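Local structure of flavodoxin (Aquifex aeolicus, 2ARK) at residues Leu157-Arg160 with Leu161-Val165; Pro145-Glu148 with Glu149-Glu152. The protein binds FMN and probably serves as a low-potential electron donor to a number of redox enzymes. All blocks are in the same frame, centred on the assembly; numbering follows the deposited sequence.

In the fold
Helix 148-168, which follows strand 139-142 and leans against the parallel sheet of this flavodoxin, carries both contacts. Contact 2 comes first along the chain: residues 145-152 lead out of the loop after that strand and into the first turn of the helix, at the protein surface. Contact 1, residues 157-165, lies further along the same helix, in a largely buried part facing strands 90-97 and 121-128 and helix 175-181. Their centres are 18 Å apart, and their nearest atoms stay about 5 Å from each other without touching. One helix thus illustrates two local tasks: side chain and backbone cap its start, while side chains one turn apart pair along its middle.

Contact 1: residues Leu157-Arg160 with Leu161-Val165; sequences LGRR and LAEWV. With GOL (glycerol), chain H.
From Leu-157 to Val-165 the backbone is regular alpha helix, in which Leu-161, Ala-162, Glu-163 and Trp-164 each donate N-H to the carbonyl oxygen four residues earlier, as from Trp-164 N to Arg-160 O at 2.8 Å. On this frame Glu-163 is shared by two arginines. Arg-160 NE donates to Glu-163 OE1 at 2.7 Å along an almost straight line, 171° at the hydrogen. The oxygen lies at the edge of the guanidinium, virtually in its plane, and the guanidinium and carboxylate planes are only 10° apart, nearly coplanar. The other oxygen faces Arg-159, whose NH1 reaches Glu-163 OE2 at 3.4 Å in a weak bond, with the planes turned 54° apart. Glu-163, extended beyond CG, holds its carboxylate between both partners.

Bends at chi2 and chi3 lay the CG and CD methylenes of Arg-160 against one face of the Trp-164 indole, toward its rim, while the guanidinium turns away to the carboxylate. Arg-160 CD sits 3.8 Å from the centroid of the six-membered ring, a CH-pi contact over the face, while CG lies 3.5 Å from Trp-164 NE1. A glycerol, probably from the crystallisation liquor, adds weak hydrogen bonds through O3 to Arg-160 NH2 and Glu-163 OE2. Arg-160 NH2 also forms a salt bridge to Asp-127, which probably helps fix the guanidinium's rotation. Trp-164 meets Phe-123 edge-to-face and packs on Leu-121 of the second subunit, while Leu-157 and Leu-161 rest on Cys-92 of the sheet. This is an intrahelical i to i+3 and i to i+4 salt-bridge network, set on a sheet-packing helix of the flavodoxin-like alpha/beta fold.

Contact 2: residues Pro145-Glu148 with Glu149-Glu152; sequences PRSE and EEKE
Hydrogen bonds between side chain and backbone join Ser-147 to Glu-150 in both directions. Ser-147 OG accepts from Glu-150 N at 3.3 Å, and Glu-150 OE1 accepts in return from Ser-147 N at 3.1 Å, nearly straight at 171°. The same carboxylate oxygen takes a second backbone donor, Arg-146 N, also at 3.1 Å. Both N-H groups come to the anti side of OE1, yet from opposite faces of the carboxylate plane, so two bonds grip one oxygen. With CG anti to the carbonyl carbon (chi1 -69°) and the chain extended beyond it, Glu-150 reaches back to the incoming loop. The serine's chi1 of 83° puts OG between its backbone N and carbonyl carbon, where it can meet the N-H of Glu-150.

Backbone bonds begin the helical ladder: Lys-151 N donates to Ser-147 O and Glu-152 N to Glu-148 O, each at 2.9 Å.

In van der Waals contact, the Lys-151 chain lays its methylenes against carbonyl oxygens of the loop: CG is 3.6 Å from Pro-145 O and CE 3.3 Å from Arg-146 O. Pro-145 itself leans on Met-21 and Leu-24 of helix 17-30, tying the loop to the neighbouring helix.

Charge pairing extends along the helix, where Glu-152 forms salt bridges to Arg-155 and Arg-156. The reciprocal bonds of Ser-147, as N-cap, and Glu-150 constitute a capping box, a classic way of starting an alpha helix.

Contact 1: residues Leu157-Arg160 with Leu161-Val165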
loop_
_atom_site.group_PDB
_atom_site.type_symbol
_atom_site.label_atom_id
_atom_site.label_comp_id
_atom_site.label_asym_id
_atom_site.label_seq_id
_atom_site.Cartn_x
_atom_site.Cartn_y
_atom_site.Cartn_z
ATOM N N LEU A 157 14.799 -5.830 14.775
ATOM C CA LEU A 157 13.815 -4.764 14.810
ATOM C C LEU A 157 13.897 -3.915 16.074
ATOM O O LEU A 157 13.994 -2.700 15.992
ATOM C CB LEU A 157 12.405 -5.319 14.633
ATOM C CG LEU A 157 11.376 -4.182 14.396
ATOM C CD1 LEU A 157 11.498 -3.503 12.964
ATOM C CD2 LEU A 157 9.995 -4.669 14.680
ATOM N N GLY A 158 13.858 -4.567 17.243
ATOM C CA GLY A 158 13.911 -3.877 18.525
ATOM C C GLY A 158 15.230 -3.165 18.736
ATOM O O GLY A 158 15.255 -2.058 19.290
ATOM N N ARG A 159 16.313 -3.820 18.306
ATOM C CA ARG A 159 17.684 -3.281 18.275
ATOM C C ARG A 159 17.758 -1.963 17.501
ATOM O O ARG A 159 18.282 -0.973 18.008
ATOM C CB ARG A 159 18.605 -4.276 17.559
ATOM C CG ARG A 159 20.017 -4.421 18.056
ATOM C CD ARG A 159 20.743 -3.158 18.490
ATOM N NE ARG A 159 21.308 -3.398 19.806
ATOM C CZ ARG A 159 22.592 -3.504 20.134
ATOM N NH1 ARG A 159 23.576 -3.310 19.277
ATOM N NH2 ARG A 159 22.876 -3.772 21.382
ATOM N N ARG A 160 17.276 -1.983 16.258
ATOM C CA ARG A 160 17.296 -0.799 15.418
ATOM C C ARG A 160 16.369 0.287 15.966
ATOM O O ARG A 160 16.698 1.470 15.916
ATOM C CB ARG A 160 16.997 -1.152 13.955
ATOM C CG ARG A 160 17.325 -0.039 12.928
ATOM C CD ARG A 160 18.787 0.455 12.900
ATOM N NE ARG A 160 19.779 -0.603 13.130
ATOM C CZ ARG A 160 20.128 -1.545 12.241
ATOM N NH1 ARG A 160 19.580 -1.584 11.027
ATOM N NH2 ARG A 160 21.036 -2.456 12.577
ATOM N N LEU A 161 15.218 -0.117 16.504
ATOM C CA LEU A 161 14.318 0.817 17.182
ATOM C C LEU A 161 15.045 1.537 18.306
ATOM O O LEU A 161 14.987 2.766 18.392
ATOM C CB LEU A 161 13.124 0.076 17.756
ATOM C CG LEU A 161 11.760 0.758 17.907
ATOM C CD1 LEU A 161 11.025 0.107 19.046
ATOM C CD2 LEU A 161 11.768 2.300 18.032
ATOM N N ALA A 162 15.749 0.777 19.140
ATOM C CA ALA A 162 16.433 1.327 20.308
ATOM C C ALA A 162 17.582 2.228 19.871
ATOM O O ALA A 162 17.837 3.271 20.482
ATOM C CB ALA A 162 16.940 0.214 21.195
ATOM N N GLU A 163 18.260 1.814 18.809
ATOM C CA GLU A 163 19.325 2.586 18.183
ATOM C C GLU A 163 18.835 3.901 17.577
ATOM O O GLU A 163 19.488 4.911 17.733
ATOM C CB GLU A 163 20.023 1.730 17.142
ATOM C CG GLU A 163 20.915 0.644 17.760
ATOM C CD GLU A 163 21.420 -0.394 16.729
ATOM O OE1 GLU A 163 20.786 -0.518 15.645
ATOM O OE2 GLU A 163 22.430 -1.092 17.020
ATOM N N TRP A 164 17.678 3.905 16.907
ATOM C CA TRP A 164 17.146 5.162 16.357
ATOM C C TRP A 164 16.704 6.099 17.493
ATOM O O TRP A 164 16.913 7.317 17.430
ATOM C CB TRP A 164 15.970 4.931 15.396
ATOM C CG TRP A 164 16.281 4.281 14.061
ATOM C CD1 TRP A 164 15.436 3.516 13.351
ATOM C CD2 TRP A 164 17.498 4.358 13.286
ATOM N NE1 TRP A 164 16.024 3.093 12.182
ATOM C CE2 TRP A 164 17.286 3.597 12.106
ATOM C CE3 TRP A 164 18.743 4.982 13.473
ATOM C CZ2 TRP A 164 18.263 3.429 11.119
ATOM C CZ3 TRP A 164 19.728 4.827 12.484
ATOM C CH2 TRP A 164 19.469 4.050 11.315
ATOM N N VAL A 165 16.087 5.524 18.526
ATOM C CA VAL A 165 15.772 6.289 19.741
ATOM C C VAL A 165 17.025 6.910 20.350
ATOM O O VAL A 165 17.024 8.076 20.690
ATOM C CB VAL A 165 15.036 5.437 20.787
ATOM C CG1 VAL A 165 15.065 6.119 22.181
ATOM C CG2 VAL A 165 13.604 5.141 20.322
HETATM C C1 GOL H . 23.072 -6.758 16.473
HETATM O O1 GOL H . 22.985 -6.951 17.882
HETATM C C2 GOL H . 24.060 -5.654 16.062
HETATM O O2 GOL H . 24.568 -5.924 14.772
HETATM C C3 GOL H . 23.432 -4.250 16.169
HETATM O O3 GOL H . 23.078 -3.630 14.940
#

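Contact 2: residues Pro145-Glu148 with Glu149-Glu152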
loop_
_atom_site.group_PDB
_atom_site.type_symbol
_atom_site.label_atom_id
_atom_site.label_comp_id
_atom_site.label_asym_id
_atom_site.label_seq_id
_atom_site.Cartn_x
_atom_site.Cartn_y
_atom_site.Cartn_z
ATOM N N PRO A 145 8.108 -17.711 15.358
ATOM C CA PRO A 145 9.537 -17.540 15.028
ATOM C C PRO A 145 10.338 -18.701 15.598
ATOM O O PRO A 145 10.574 -18.749 16.808
ATOM C CB PRO A 145 9.935 -16.225 15.732
ATOM C CG PRO A 145 8.723 -15.772 16.529
ATOM C CD PRO A 145 7.600 -16.711 16.330
ATOM N N ARG A 146 10.732 -19.638 14.738
ATOM C CA ARG A 146 11.391 -20.872 15.193
ATOM C C ARG A 146 12.852 -20.918 14.803
ATOM O O ARG A 146 13.689 -21.282 15.616
ATOM C CB ARG A 146 10.679 -22.116 14.663
ATOM C CG ARG A 146 9.263 -22.303 15.203
ATOM C CD ARG A 146 8.789 -23.740 15.015
ATOM N NE ARG A 146 9.459 -24.711 15.907
ATOM C CZ ARG A 146 9.979 -24.447 17.119
ATOM N NH1 ARG A 146 10.559 -25.423 17.817
ATOM N NH2 ARG A 146 9.924 -23.215 17.647
ATOM N N SER A 147 13.151 -20.565 13.558
ATOM C CA SER A 147 14.510 -20.655 13.045
ATOM C C SER A 147 15.366 -19.515 13.572
ATOM O O SER A 147 14.860 -18.456 13.972
ATOM C CB SER A 147 14.539 -20.681 11.513
ATOM O OG SER A 147 14.466 -19.380 10.949
ATOM N N GLU A 148 16.672 -19.746 13.560
ATOM C CA GLU A 148 17.631 -18.767 14.024
ATOM C C GLU A 148 17.465 -17.380 13.363
ATOM O O GLU A 148 17.467 -16.354 14.054
ATOM C CB GLU A 148 19.065 -19.307 13.884
ATOM C CG GLU A 148 20.024 -18.628 14.848
ATOM C CD GLU A 148 19.317 -18.242 16.169
ATOM O OE1 GLU A 148 19.180 -19.147 17.051
ATOM O OE2 GLU A 148 18.874 -17.047 16.299
ATOM N N GLU A 149 17.300 -17.358 12.039
ATOM C CA GLU A 149 17.120 -16.091 11.339
ATOM C C GLU A 149 15.756 -15.419 11.639
ATOM O O GLU A 149 15.682 -14.184 11.734
ATOM C CB GLU A 149 17.405 -16.231 9.834
ATOM C CG GLU A 149 16.588 -17.283 9.089
ATOM C CD GLU A 149 17.108 -17.533 7.658
ATOM O OE1 GLU A 149 16.301 -17.924 6.775
ATOM O OE2 GLU A 149 18.323 -17.330 7.414
ATOM N N GLU A 150 14.707 -16.227 11.833
ATOM C CA GLU A 150 13.402 -15.706 12.227
ATOM C C GLU A 150 13.461 -15.056 13.596
ATOM O O GLU A 150 12.899 -13.982 13.789
ATOM C CB GLU A 150 12.334 -16.792 12.213
ATOM C CG GLU A 150 12.028 -17.243 10.819
ATOM C CD GLU A 150 11.086 -18.423 10.756
ATOM O OE1 GLU A 150 11.028 -19.234 11.714
ATOM O OE2 GLU A 150 10.386 -18.526 9.724
ATOM N N LYS A 151 14.153 -15.710 14.537
ATOM C CA LYS A 151 14.304 -15.173 15.896
ATOM C C LYS A 151 15.127 -13.887 15.849
ATOM O O LYS A 151 14.801 -12.899 16.522
ATOM C CB LYS A 151 14.867 -16.232 16.864
ATOM C CG LYS A 151 13.965 -17.494 16.948
ATOM C CD LYS A 151 14.040 -18.291 18.273
ATOM C CE LYS A 151 14.896 -19.585 18.189
ATOM N NZ LYS A 151 14.795 -20.522 19.414
ATOM N N GLU A 152 16.148 -13.893 14.989
ATOM C CA GLU A 152 17.090 -12.775 14.861
ATOM C C GLU A 152 16.481 -11.560 14.177
ATOM O O GLU A 152 16.778 -10.437 14.567
ATOM C CB GLU A 152 18.409 -13.218 14.191
ATOM C CG GLU A 152 19.579 -12.215 14.293
ATOM C CD GLU A 152 19.839 -11.663 15.705
ATOM O OE1 GLU A 152 20.187 -10.467 15.803
ATOM O OE2 GLU A 152 19.692 -12.400 16.720
#